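Local structure of citrate synthase (Mycobacterium tuberculosis, 4TVM) at residues A[91-96]-A[394-399]; A[131-136]-A[380-385]; A[173-178]-A[198-203]; A[224-229]-A[387-392]. The protein catalyses the condensation of oxaloacetate with acetyl-CoA, followed by hydrolysis, to give citrate and CoA in the Krebs cycle. All blocks are in the same frame, centred on the assembly; numbering follows the deposited sequence.

Contact 1: A[91-96]-A[394-399]; sequences LLIYGE and GWIAHW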
loop_
_atom_site.group_PDB
_atom_site.type_symbol
_atom_site.label_atom_id
_atom_site.label_comp_id
_atom_site.label_asym_id
_atom_site.label_seq_id
_atom_site.Cartn_x
_atom_site.Cartn_y
_atom_site.Cartn_z
ATOM N N LEU A 91 6.221 -23.793 -4.171
ATOM C CA LEU A 91 5.433 -24.070 -5.352
ATOM C C LEU A 91 4.948 -22.767 -5.890
ATOM O O LEU A 91 5.144 -22.468 -7.048
ATOM C CB LEU A 91 4.241 -24.977 -4.999
ATOM C CG LEU A 91 2.996 -25.002 -5.898
ATOM C CD1 LEU A 91 3.249 -25.854 -7.138
ATOM C CD2 LEU A 91 1.810 -25.544 -5.117
ATOM N N LEU A 92 4.295 -21.983 -5.042
ATOM C CA LEU A 92 3.680 -20.779 -5.509
ATOM C C LEU A 92 4.687 -19.861 -6.136
ATOM O O LEU A 92 4.435 -19.313 -7.211
ATOM C CB LEU A 92 3.095 -20.027 -4.352
ATOM C CG LEU A 92 1.802 -20.477 -3.726
ATOM C CD1 LEU A 92 1.762 -19.765 -2.393
ATOM C CD2 LEU A 92 0.627 -20.092 -4.589
ATOM N N ILE A 93 5.797 -19.642 -5.441
ATOM C CA ILE A 93 6.803 -18.707 -5.929
ATOM C C ILE A 93 7.467 -19.159 -7.230
ATOM O O ILE A 93 7.505 -18.395 -8.171
ATOM C CB ILE A 93 7.855 -18.439 -4.842
ATOM C CG1 ILE A 93 7.248 -17.571 -3.758
ATOM C CG2 ILE A 93 9.106 -17.786 -5.399
ATOM C CD1 ILE A 93 8.008 -17.638 -2.476
ATOM N N TYR A 94 7.965 -20.382 -7.312
ATOM C CA TYR A 94 8.678 -20.798 -8.531
ATOM C C TYR A 94 7.799 -21.604 -9.460
ATOM O O TYR A 94 8.227 -22.004 -10.524
ATOM C CB TYR A 94 9.905 -21.610 -8.186
ATOM C CG TYR A 94 10.760 -20.944 -7.165
ATOM C CD1 TYR A 94 11.546 -19.855 -7.511
ATOM C CD2 TYR A 94 10.776 -21.377 -5.854
ATOM C CE1 TYR A 94 12.328 -19.226 -6.573
ATOM C CE2 TYR A 94 11.538 -20.740 -4.909
ATOM C CZ TYR A 94 12.312 -19.677 -5.278
ATOM O OH TYR A 94 13.068 -19.055 -4.344
ATOM N N GLY A 95 6.572 -21.865 -9.057
ATOM C CA GLY A 95 5.599 -22.429 -9.969
ATOM C C GLY A 95 5.628 -23.924 -10.173
ATOM O O GLY A 95 4.916 -24.429 -11.035
ATOM N N GLU A 96 6.416 -24.651 -9.392
ATOM C CA GLU A 96 6.372 -26.103 -9.469
ATOM C C GLU A 96 6.616 -26.692 -8.114
ATOM O O GLU A 96 7.161 -26.043 -7.238
ATOM C CB GLU A 96 7.451 -26.634 -10.417
ATOM C CG GLU A 96 7.401 -26.094 -11.837
ATOM C CD GLU A 96 6.347 -26.755 -12.705
ATOM O OE1 GLU A 96 5.704 -27.749 -12.271
ATOM O OE2 GLU A 96 6.169 -26.267 -13.846
ATOM N N GLY A 394 2.300 -15.729 -1.275
ATOM C CA GLY A 394 1.473 -15.324 -2.398
ATOM C C GLY A 394 1.832 -13.922 -2.793
ATOM O O GLY A 394 2.006 -13.612 -3.985
ATOM N N TRP A 395 1.919 -13.058 -1.792
ATOM C CA TRP A 395 2.393 -11.700 -2.019
ATOM C C TRP A 395 3.648 -11.745 -2.812
ATOM O O TRP A 395 3.795 -11.022 -3.779
ATOM C CB TRP A 395 2.655 -10.965 -0.710
ATOM C CG TRP A 395 1.404 -10.537 -0.010
ATOM C CD1 TRP A 395 0.180 -10.412 -0.543
ATOM C CD2 TRP A 395 1.285 -10.182 1.369
ATOM N NE1 TRP A 395 -0.719 -10.000 0.407
ATOM C CE2 TRP A 395 -0.066 -9.865 1.599
ATOM C CE3 TRP A 395 2.190 -10.135 2.444
ATOM C CZ2 TRP A 395 -0.544 -9.506 2.843
ATOM C CZ3 TRP A 395 1.712 -9.752 3.691
ATOM C CH2 TRP A 395 0.356 -9.431 3.876
ATOM N N ILE A 396 4.553 -12.612 -2.423
ATOM C CA ILE A 396 5.869 -12.651 -3.054
ATOM C C ILE A 396 5.808 -13.175 -4.484
ATOM O O ILE A 396 6.495 -12.661 -5.368
ATOM C CB ILE A 396 6.851 -13.477 -2.203
ATOM C CG1 ILE A 396 7.175 -12.718 -0.926
ATOM C CG2 ILE A 396 8.150 -13.725 -2.951
ATOM C CD1 ILE A 396 8.043 -13.463 0.074
ATOM N N ALA A 397 5.001 -14.215 -4.696
ATOM C CA ALA A 397 4.896 -14.890 -5.978
ATOM C C ALA A 397 4.396 -13.958 -7.046
ATOM O O ALA A 397 4.883 -14.007 -8.182
ATOM C CB ALA A 397 3.943 -16.056 -5.838
ATOM N N HIS A 398 3.388 -13.148 -6.680
ATOM C CA HIS A 398 2.750 -12.196 -7.587
ATOM C C HIS A 398 3.673 -11.052 -7.964
ATOM O O HIS A 398 3.747 -10.659 -9.116
ATOM C CB HIS A 398 1.488 -11.615 -6.935
ATOM C CG HIS A 398 0.317 -12.536 -6.976
ATOM N ND1 HIS A 398 0.107 -13.514 -6.028
ATOM C CD2 HIS A 398 -0.701 -12.646 -7.854
ATOM C CE1 HIS A 398 -1.002 -14.171 -6.313
ATOM N NE2 HIS A 398 -1.509 -13.668 -7.419
ATOM N N TRP A 399 4.332 -10.490 -6.965
ATOM C CA TRP A 399 5.388 -9.479 -7.155
ATOM C C TRP A 399 6.473 -9.991 -8.103
ATOM O O TRP A 399 6.881 -9.294 -9.043
ATOM C CB TRP A 399 6.012 -9.162 -5.791
ATOM C CG TRP A 399 6.985 -8.030 -5.776
ATOM C CD1 TRP A 399 6.753 -6.746 -5.344
ATOM C CD2 TRP A 399 8.346 -8.074 -6.183
ATOM N NE1 TRP A 399 7.880 -5.997 -5.477
ATOM C CE2 TRP A 399 8.875 -6.786 -5.991
ATOM C CE3 TRP A 399 9.173 -9.079 -6.702
ATOM C CZ2 TRP A 399 10.194 -6.473 -6.291
ATOM C CZ3 TRP A 399 10.479 -8.768 -7.008
ATOM C CH2 TRP A 399 10.974 -7.465 -6.809
HETATM O O HOH W 1 6.535 -16.046 -9.228
#
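Ile93 and Ala397 bring their CA atoms to 4.3 Å of each other, where the last turn of helix 85-94 meets the long helix 383-403 in the mainly helical citrate synthase fold. Small residues accompany this close approach: Ala397 presents a lone methyl group and Gly394 has no side chain. Ala397 CB rests against the backbone of the other helix, 3.6 Å from Leu92 O, while Leu92 CD1 lies over the start of the 394-399 turn near Gly394 N. Beside this, Ile93 offers the end of its longer arm to a branch of Ile396: Ile396 CG2, which the first torsion sets opposite the backbone N, touches Ile93 CD1 at 3.9 Å. After the contact the chain leaves the helix at Gly95, whose phi is positive. A water donates to both Ile93 O and Ala397 O, bridging the backbones. Within the 394-399 turn, His398 ND1 donates to Gly394 O at 2.8 Å, from the face of that carbonyl opposite to His398 N.

Contact 2: A[131-136]-A[380-385]; sequences AHPMPV and TRMFTV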
loop_
_atom_site.group_PDB
_atom_site.type_symbol
_atom_site.label_atom_id
_atom_site.label_comp_id
_atom_site.label_asym_id
_atom_site.label_seq_id
_atom_site.Cartn_x
_atom_site.Cartn_y
_atom_site.Cartn_z
ATOM N N ALA A 131 1.942 -2.942 23.083
ATOM C CA ALA A 131 1.340 -2.421 21.870
ATOM C C ALA A 131 0.804 -3.529 20.978
ATOM O O ALA A 131 1.315 -4.653 20.977
ATOM C CB ALA A 131 2.358 -1.586 21.110
ATOM N N HIS A 132 -0.218 -3.188 20.203
ATOM C CA HIS A 132 -0.947 -4.168 19.406
ATOM C C HIS A 132 0.024 -4.712 18.361
ATOM O O HIS A 132 0.869 -3.966 17.874
ATOM C CB HIS A 132 -2.151 -3.502 18.768
ATOM C CG HIS A 132 -3.139 -2.974 19.763
ATOM N ND1 HIS A 132 -4.355 -2.440 19.393
ATOM C CD2 HIS A 132 -3.101 -2.916 21.116
ATOM C CE1 HIS A 132 -5.015 -2.059 20.473
ATOM N NE2 HIS A 132 -4.279 -2.344 21.531
ATOM N N PRO A 133 -0.036 -6.018 18.045
ATOM C CA PRO A 133 1.026 -6.489 17.158
ATOM C C PRO A 133 0.928 -5.976 15.732
ATOM O O PRO A 133 1.925 -5.787 15.076
ATOM C CB PRO A 133 0.845 -8.013 17.178
ATOM C CG PRO A 133 0.102 -8.294 18.432
ATOM C CD PRO A 133 -0.851 -7.141 18.528
ATOM N N MET A 134 -0.267 -5.744 15.245
ATOM C CA MET A 134 -0.388 -5.347 13.877
ATOM C C MET A 134 0.387 -4.075 13.558
ATOM O O MET A 134 1.015 -3.997 12.527
ATOM C CB MET A 134 -1.837 -5.188 13.533
ATOM C CG MET A 134 -2.047 -5.212 12.056
ATOM S SD MET A 134 -1.447 -6.759 11.353
ATOM C CE MET A 134 -1.478 -6.209 9.647
ATOM N N PRO A 135 0.327 -3.070 14.429
ATOM C CA PRO A 135 1.119 -1.862 14.215
ATOM C C PRO A 135 2.622 -2.081 14.215
ATOM O O PRO A 135 3.346 -1.526 13.388
ATOM C CB PRO A 135 0.740 -0.980 15.409
ATOM C CG PRO A 135 -0.628 -1.408 15.788
ATOM C CD PRO A 135 -0.837 -2.813 15.292
ATOM N N VAL A 136 3.074 -2.876 15.161
ATOM C CA VAL A 136 4.474 -3.137 15.350
ATOM C C VAL A 136 5.061 -3.806 14.141
ATOM O O VAL A 136 6.136 -3.458 13.705
ATOM C CB VAL A 136 4.687 -4.079 16.555
ATOM C CG1 VAL A 136 6.175 -4.274 16.808
ATOM C CG2 VAL A 136 4.012 -3.521 17.799
ATOM N N THR A 380 -6.882 -12.384 19.917
ATOM C CA THR A 380 -7.580 -11.926 18.747
ATOM C C THR A 380 -6.742 -10.957 17.909
ATOM O O THR A 380 -6.859 -10.938 16.686
ATOM C CB THR A 380 -8.942 -11.304 19.137
ATOM O OG1 THR A 380 -9.727 -12.280 19.844
ATOM C CG2 THR A 380 -9.708 -10.858 17.899
ATOM N N ARG A 381 -5.886 -10.175 18.558
ATOM C CA ARG A 381 -5.056 -9.196 17.852
ATOM C C ARG A 381 -3.802 -9.810 17.252
ATOM O O ARG A 381 -2.906 -9.090 16.830
ATOM C CB ARG A 381 -4.676 -8.040 18.776
ATOM C CG ARG A 381 -5.686 -6.894 18.763
ATOM C CD ARG A 381 -5.704 -6.138 20.076
ATOM N NE ARG A 381 -6.899 -5.306 20.221
ATOM C CZ ARG A 381 -7.427 -4.931 21.387
ATOM N NH1 ARG A 381 -6.887 -5.311 22.545
ATOM N NH2 ARG A 381 -8.517 -4.173 21.399
ATOM N N MET A 382 -3.717 -11.133 17.194
ATOM C CA MET A 382 -2.676 -11.745 16.389
ATOM C C MET A 382 -3.270 -12.229 15.101
ATOM O O MET A 382 -2.527 -12.609 14.227
ATOM C CB MET A 382 -2.004 -12.917 17.115
ATOM C CG MET A 382 -0.914 -12.505 18.098
ATOM S SD MET A 382 0.512 -11.734 17.305
ATOM C CE MET A 382 1.391 -13.121 16.564
ATOM N N PHE A 383 -4.596 -12.241 14.964
ATOM C CA PHE A 383 -5.224 -12.926 13.805
ATOM C C PHE A 383 -4.823 -12.372 12.465
ATOM O O PHE A 383 -4.597 -13.135 11.492
ATOM C CB PHE A 383 -6.739 -12.864 13.894
ATOM C CG PHE A 383 -7.338 -13.761 14.962
ATOM C CD1 PHE A 383 -6.557 -14.398 15.931
ATOM C CD2 PHE A 383 -8.691 -13.947 15.009
ATOM C CE1 PHE A 383 -7.140 -15.181 16.918
ATOM C CE2 PHE A 383 -9.279 -14.750 15.984
ATOM C CZ PHE A 383 -8.503 -15.363 16.938
ATOM N N THR A 384 -4.758 -11.043 12.373
ATOM C CA THR A 384 -4.401 -10.441 11.101
ATOM C C THR A 384 -2.930 -10.674 10.792
ATOM O O THR A 384 -2.559 -10.750 9.614
ATOM C CB THR A 384 -4.693 -8.958 11.083
ATOM O OG1 THR A 384 -5.947 -8.753 11.707
ATOM C CG2 THR A 384 -4.748 -8.425 9.627
ATOM N N VAL A 385 -2.108 -10.761 11.848
ATOM C CA VAL A 385 -0.701 -11.038 11.682
ATOM C C VAL A 385 -0.522 -12.475 11.145
ATOM O O VAL A 385 0.306 -12.735 10.262
ATOM C CB VAL A 385 0.068 -10.912 13.011
ATOM C CG1 VAL A 385 1.484 -11.454 12.848
ATOM C CG2 VAL A 385 0.077 -9.471 13.513
#
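Arg381 NE lies over one face of the His132 ring, 3.8 Å from His132 CE1, as part of a flat stack in which guanidinium and imidazole are only 10° from parallel. The chain of Arg381 is extended from CG to NE, which carries CD over the middle of the same ring as a CH-pi contact, 4.0 Å from the centroid, and leaves the guanidinium displaced toward the CE1-NE2 side. This pair is at the partly exposed edge of the contact, where Gln149 of the second subunit also packs on His132. Further in, the Pro133 ring lies against the Arg381 carbonyl, with Pro133 CD 3.3 Å from Arg381 O, and its CG meets Met382 SD at 3.6 Å. The contact joins the N-terminal ends of two helices: His132 is the N-cap of helix 133-147, and 380-385 runs into helix 383-403. Deeper still, Met134 turns its CG anti to the backbone N (chi1 -162°) and then bends at chi2, bringing SD against both Val385 CG2, at 3.8 Å, and Thr384 CB, at 3.9 Å. Met134 CE continues onto Thr384 CG2, and Ile259 of helix 251-262 packs against the same methionine.

Contact 3: A[173-178]-A[198-203]; sequences TIAAYA and ENFLRL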
loop_
_atom_site.group_PDB
_atom_site.type_symbol
_atom_site.label_atom_id
_atom_site.label_comp_id
_atom_site.label_asym_id
_atom_site.label_seq_id
_atom_site.Cartn_x
_atom_site.Cartn_y
_atom_site.Cartn_z
ATOM N N THR A 173 9.542 -14.583 12.660
ATOM C CA THR A 173 10.287 -14.089 13.797
ATOM C C THR A 173 9.780 -12.750 14.281
ATOM O O THR A 173 9.643 -12.547 15.468
ATOM C CB THR A 173 11.727 -13.897 13.394
ATOM O OG1 THR A 173 12.211 -15.140 12.860
ATOM C CG2 THR A 173 12.565 -13.492 14.570
ATOM N N ILE A 174 9.497 -11.856 13.341
ATOM C CA ILE A 174 8.971 -10.535 13.644
ATOM C C ILE A 174 7.589 -10.576 14.260
ATOM O O ILE A 174 7.286 -9.787 15.133
ATOM C CB ILE A 174 8.863 -9.719 12.339
ATOM C CG1 ILE A 174 10.246 -9.431 11.792
ATOM C CG2 ILE A 174 8.167 -8.368 12.553
ATOM C CD1 ILE A 174 10.202 -8.805 10.428
ATOM N N ALA A 175 6.720 -11.443 13.739
ATOM C CA ALA A 175 5.369 -11.555 14.259
ATOM C C ALA A 175 5.404 -12.161 15.660
ATOM O O ALA A 175 4.631 -11.766 16.532
ATOM C CB ALA A 175 4.549 -12.416 13.338
ATOM N N ALA A 176 6.288 -13.126 15.884
ATOM C CA ALA A 176 6.419 -13.688 17.218
ATOM C C ALA A 176 6.940 -12.632 18.180
ATOM O O ALA A 176 6.506 -12.613 19.328
ATOM C CB ALA A 176 7.355 -14.885 17.219
ATOM N N TYR A 177 7.859 -11.765 17.739
ATOM C CA TYR A 177 8.342 -10.722 18.641
ATOM C C TYR A 177 7.299 -9.669 18.944
ATOM O O TYR A 177 7.265 -9.128 20.032
ATOM C CB TYR A 177 9.590 -10.059 18.097
ATOM C CG TYR A 177 10.804 -10.922 18.200
ATOM C CD1 TYR A 177 10.714 -12.276 18.546
ATOM C CD2 TYR A 177 12.046 -10.399 17.952
ATOM C CE1 TYR A 177 11.836 -13.057 18.632
ATOM C CE2 TYR A 177 13.172 -11.179 18.047
ATOM C CZ TYR A 177 13.055 -12.501 18.386
ATOM O OH TYR A 177 14.184 -13.252 18.459
ATOM N N ALA A 178 6.451 -9.375 17.976
ATOM C CA ALA A 178 5.411 -8.390 18.178
ATOM C C ALA A 178 4.415 -8.917 19.196
ATOM O O ALA A 178 3.865 -8.164 19.974
ATOM C CB ALA A 178 4.740 -8.085 16.859
ATOM N N GLU A 198 7.126 -24.771 13.572
ATOM C CA GLU A 198 7.237 -25.225 14.958
ATOM C C GLU A 198 8.089 -24.224 15.728
ATOM O O GLU A 198 7.838 -23.920 16.888
ATOM C CB GLU A 198 7.838 -26.652 15.020
ATOM C CG GLU A 198 7.932 -27.257 16.416
ATOM C CD GLU A 198 8.422 -28.701 16.412
ATOM O OE1 GLU A 198 8.828 -29.206 15.324
ATOM O OE2 GLU A 198 8.394 -29.322 17.511
ATOM N N ASN A 199 9.101 -23.699 15.070
ATOM C CA ASN A 199 9.947 -22.727 15.697
ATOM C C ASN A 199 9.185 -21.405 15.881
ATOM O O ASN A 199 9.426 -20.661 16.833
ATOM C CB ASN A 199 11.157 -22.500 14.831
ATOM C CG ASN A 199 12.044 -21.461 15.388
ATOM O OD1 ASN A 199 12.597 -21.645 16.457
ATOM N ND2 ASN A 199 12.171 -20.332 14.685
ATOM N N PHE A 200 8.276 -21.100 14.959
ATOM C CA PHE A 200 7.452 -19.918 15.113
ATOM C C PHE A 200 6.626 -20.026 16.378
ATOM O O PHE A 200 6.474 -19.055 17.110
ATOM C CB PHE A 200 6.550 -19.686 13.902
ATOM C CG PHE A 200 5.400 -18.762 14.194
ATOM C CD1 PHE A 200 5.623 -17.409 14.464
ATOM C CD2 PHE A 200 4.096 -19.237 14.231
ATOM C CE1 PHE A 200 4.573 -16.564 14.760
ATOM C CE2 PHE A 200 3.045 -18.387 14.518
ATOM C CZ PHE A 200 3.278 -17.051 14.792
ATOM N N LEU A 201 6.096 -21.213 16.634
ATOM C CA LEU A 201 5.255 -21.441 17.808
ATOM C C LEU A 201 6.012 -21.320 19.127
ATOM O O LEU A 201 5.447 -20.920 20.140
ATOM C CB LEU A 201 4.584 -22.807 17.712
ATOM C CG LEU A 201 3.260 -22.874 16.936
ATOM C CD1 LEU A 201 2.918 -24.311 16.553
ATOM C CD2 LEU A 201 2.140 -22.304 17.792
ATOM N N ARG A 202 7.272 -21.695 19.137
ATOM C CA ARG A 202 8.120 -21.515 20.326
ATOM C C ARG A 202 8.398 -20.052 20.589
ATOM O O ARG A 202 8.443 -19.612 21.740
ATOM C CB ARG A 202 9.476 -22.193 20.129
ATOM C CG ARG A 202 10.256 -22.418 21.417
ATOM C CD ARG A 202 11.646 -22.987 21.166
ATOM N NE ARG A 202 12.611 -22.616 22.208
ATOM C CZ ARG A 202 13.585 -21.708 22.065
ATOM N NH1 ARG A 202 13.724 -21.015 20.929
ATOM N NH2 ARG A 202 14.418 -21.461 23.074
ATOM N N LEU A 203 8.649 -19.312 19.502
ATOM C CA LEU A 203 9.016 -17.911 19.602
ATOM C C LEU A 203 7.836 -17.161 20.163
ATOM O O LEU A 203 8.000 -16.172 20.861
ATOM C CB LEU A 203 9.325 -17.351 18.251
ATOM C CG LEU A 203 10.645 -17.717 17.622
ATOM C CD1 LEU A 203 10.725 -17.022 16.262
ATOM C CD2 LEU A 203 11.766 -17.270 18.506
#
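Leu203 lies over Ala176 and reaches along the neighbouring helix as far as Thr173. Its CB is packed against Ala176 CB, and its CD1 extends back one turn to Thr173 CA at 3.9 Å, staying 4.1 Å from Ala176 CB on the way. The other methyl, Leu203 CD2, comes to the edge of the Tyr177 ring, 4.2 Å from Tyr177 CE1, so the isobutyl group fits between Thr173, Ala176 and Tyr177. One turn earlier on the same helix, Phe200 has its CG anti to the backbone N (chi1 162°), which swings the ring toward helix 159-182. There Phe200 CE1 approaches Ala176 CB at 4.1 Å, with Ala176 N near the plane of the ring at its edge, and Ala175 CB adds a looser contact. Helices 159-182 and 196-205 run nearly parallel here, their axes crossing at -22° and approaching to 8.9 Å, with alanines giving one helix a low surface for the larger side chains of the other. Leu386 and Leu389 of helix 383-403 pack on Phe200, and Leu222 of helix 216-229 touches it too. The hydroxyls of Thr173 and Tyr177 have partners elsewhere: Thr173 OG1 bonds to Thr114 O and Tyr177 OH to Leu188 O. Thr173 CG2 meanwhile sits 4.0 Å above the Tyr177 ring plane, offset toward its rim.

Contact 4: A[224-229]-A[387-392]; sequences MLFILH and FALGRL. With OAA (oxaloacetate ion), chain B.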
loop_
_atom_site.group_PDB
_atom_site.type_symbol
_atom_site.label_atom_id
_atom_site.label_comp_id
_atom_site.label_asym_id
_atom_site.label_seq_id
_atom_site.Cartn_x
_atom_site.Cartn_y
_atom_site.Cartn_z
ATOM N N MET A 224 -1.078 -26.433 8.190
ATOM C CA MET A 224 -2.158 -26.559 7.226
ATOM C C MET A 224 -2.831 -25.219 6.992
ATOM O O MET A 224 -3.044 -24.815 5.851
ATOM C CB MET A 224 -3.183 -27.574 7.714
ATOM C CG MET A 224 -4.203 -27.953 6.665
ATOM S SD MET A 224 -5.253 -29.342 7.154
ATOM C CE MET A 224 -6.640 -28.472 7.877
ATOM N N LEU A 225 -3.160 -24.520 8.072
ATOM C CA LEU A 225 -3.899 -23.272 7.955
ATOM C C LEU A 225 -3.180 -22.169 7.132
ATOM O O LEU A 225 -3.827 -21.325 6.501
ATOM C CB LEU A 225 -4.240 -22.750 9.347
ATOM C CG LEU A 225 -5.681 -22.974 9.786
ATOM C CD1 LEU A 225 -5.799 -22.773 11.284
ATOM C CD2 LEU A 225 -6.581 -22.010 9.037
ATOM N N PHE A 226 -1.850 -22.161 7.155
ATOM C CA PHE A 226 -1.104 -21.281 6.292
ATOM C C PHE A 226 -1.164 -21.726 4.842
ATOM O O PHE A 226 -1.118 -20.905 3.948
ATOM C CB PHE A 226 0.348 -21.197 6.731
ATOM C CG PHE A 226 0.558 -20.531 8.062
ATOM C CD1 PHE A 226 -0.356 -19.622 8.576
ATOM C CD2 PHE A 226 1.716 -20.781 8.772
ATOM C CE1 PHE A 226 -0.130 -19.003 9.788
ATOM C CE2 PHE A 226 1.958 -20.165 9.978
ATOM C CZ PHE A 226 1.036 -19.266 10.485
ATOM N N ILE A 227 -1.300 -23.015 4.585
ATOM C CA ILE A 227 -1.524 -23.482 3.208
ATOM C C ILE A 227 -2.858 -22.950 2.709
ATOM O O ILE A 227 -2.966 -22.409 1.581
ATOM C CB ILE A 227 -1.508 -25.017 3.084
ATOM C CG1 ILE A 227 -0.213 -25.579 3.686
ATOM C CG2 ILE A 227 -1.645 -25.433 1.624
ATOM C CD1 ILE A 227 -0.073 -27.089 3.647
ATOM N N LEU A 228 -3.873 -23.040 3.558
ATOM C CA LEU A 228 -5.214 -22.562 3.175
ATOM C C LEU A 228 -5.237 -21.099 2.875
ATOM O O LEU A 228 -6.027 -20.662 2.043
ATOM C CB LEU A 228 -6.249 -22.909 4.226
ATOM C CG LEU A 228 -6.583 -24.411 4.222
ATOM C CD1 LEU A 228 -6.837 -24.952 5.622
ATOM C CD2 LEU A 228 -7.758 -24.719 3.308
ATOM N N HIS A 229 -4.352 -20.335 3.523
ATOM C CA HIS A 229 -4.312 -18.862 3.355
ATOM C C HIS A 229 -3.130 -18.367 2.545
ATOM O O HIS A 229 -2.974 -17.165 2.365
ATOM C CB HIS A 229 -4.287 -18.190 4.715
ATOM C CG HIS A 229 -5.595 -18.229 5.437
ATOM N ND1 HIS A 229 -6.584 -17.287 5.233
ATOM C CD2 HIS A 229 -6.071 -19.079 6.381
ATOM C CE1 HIS A 229 -7.615 -17.560 6.015
ATOM N NE2 HIS A 229 -7.332 -18.647 6.716
ATOM N N PHE A 387 -2.645 -14.028 9.477
ATOM C CA PHE A 387 -3.067 -13.947 8.084
ATOM C C PHE A 387 -1.920 -13.585 7.160
ATOM O O PHE A 387 -1.724 -14.250 6.140
ATOM C CB PHE A 387 -4.177 -12.940 7.945
ATOM C CG PHE A 387 -4.840 -12.978 6.615
ATOM C CD1 PHE A 387 -4.114 -12.733 5.455
ATOM C CD2 PHE A 387 -6.193 -13.243 6.504
ATOM C CE1 PHE A 387 -4.728 -12.775 4.222
ATOM C CE2 PHE A 387 -6.803 -13.285 5.267
ATOM C CZ PHE A 387 -6.075 -13.065 4.126
ATOM N N ALA A 388 -1.140 -12.548 7.517
ATOM C CA ALA A 388 -0.007 -12.093 6.673
ATOM C C ALA A 388 1.111 -13.125 6.529
ATOM O O ALA A 388 1.708 -13.310 5.436
ATOM C CB ALA A 388 0.562 -10.822 7.240
ATOM N N LEU A 389 1.430 -13.779 7.645
ATOM C CA LEU A 389 2.434 -14.854 7.633
ATOM C C LEU A 389 2.106 -15.894 6.584
ATOM O O LEU A 389 3.002 -16.385 5.909
ATOM C CB LEU A 389 2.486 -15.566 8.978
ATOM C CG LEU A 389 3.101 -14.768 10.091
ATOM C CD1 LEU A 389 3.271 -15.662 11.292
ATOM C CD2 LEU A 389 4.433 -14.094 9.682
ATOM N N GLY A 390 0.825 -16.260 6.489
ATOM C CA GLY A 390 0.376 -17.298 5.557
ATOM C C GLY A 390 0.344 -16.777 4.152
ATOM O O GLY A 390 0.767 -17.445 3.226
ATOM N N ARG A 391 -0.143 -15.558 3.989
ATOM C CA ARG A 391 -0.231 -14.955 2.666
ATOM C C ARG A 391 1.107 -14.524 2.062
ATOM O O ARG A 391 1.209 -14.325 0.832
ATOM C CB ARG A 391 -1.165 -13.754 2.725
ATOM C CG ARG A 391 -1.347 -13.059 1.404
ATOM C CD ARG A 391 -1.773 -14.013 0.307
ATOM N NE ARG A 391 -3.052 -14.648 0.623
ATOM C CZ ARG A 391 -4.247 -14.047 0.565
ATOM N NH1 ARG A 391 -4.367 -12.764 0.227
ATOM N NH2 ARG A 391 -5.335 -14.729 0.886
ATOM N N LEU A 392 2.128 -14.374 2.902
ATOM C CA LEU A 392 3.414 -13.862 2.426
ATOM C C LEU A 392 3.918 -14.511 1.135
ATOM O O LEU A 392 4.391 -13.825 0.237
ATOM C CB LEU A 392 4.441 -13.990 3.531
ATOM C CG LEU A 392 5.876 -13.557 3.261
ATOM C CD1 LEU A 392 5.982 -12.079 2.929
ATOM C CD2 LEU A 392 6.725 -13.891 4.486
HETATM O O1 OAA B . -8.127 -15.441 2.199
HETATM O O2 OAA B . -9.449 -15.186 3.964
HETATM O O4 OAA B . -10.726 -12.742 -0.658
HETATM O O5 OAA B . -8.581 -12.445 -0.997
HETATM O O3 OAA B . -7.898 -13.208 1.224
HETATM C C1 OAA B . -9.137 -14.954 2.766
HETATM C C2 OAA B . -10.008 -14.055 1.933
HETATM C C3 OAA B . -9.086 -13.329 0.985
HETATM C C4 OAA B . -9.528 -12.781 -0.281
#
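Arg391 links a backbone carbonyl to the substrate with two different nitrogens of one guanidinium group: NE donates to His229 O at 3.1 Å, and NH2 donates to O3 of the bound oxaloacetate at 3.0 Å. The ligand bond is nearly straight at 165° and lies close to the guanidinium plane, whereas His229 O is met by a donor tilted 26° from its carbonyl plane. Bends at chi2 and chi3 curl the arginine chain round to reach both partners. Phe387 places CE1 over the centre of one guanidinium face and turns the edge of its ring to the ligand, its CZ 3.4 Å from oxaloacetate O3; its face meets His229 ND1. His229 in turn offers the edge of its imidazole, with CE1 3.6 Å from carboxylate oxygen O2. Next to the pocket, segments 224-229 and 387-392 cross at -68°, and Gly390 allows the close approach: Phe226 CD1 lies 3.9 Å from Gly390 CA. The three pocket residues thus come from two helices that cross beside the ligand. With Arg391 NH2 hydrogen-bonded to keto oxygen O3 and near carboxylate oxygen O1, the guanidinium probably helps to hold oxaloacetate in place and may polarise its keto group.

From the N terminus, 91-96 is the first segment to enter a contact and finds its partner last, at 394-399, so contact 1 encloses the other three. Contact 2 opens at 131-136 and closes at 380-385; within that span contact 3 joins 173-178 to 198-203, the shortest loop. Contact 4 starts after contact 3 has closed and ends at 387-392, so it crosses contact 2. Helix 383-403 supplies successive segments to contacts 2, 4 and 1, tying helices 133-147, 216-229 and 85-94 along its length. Contact 3 touches this helix at two places, where Ala175 meets Val385 of contact 2 and Leu389 of contact 4.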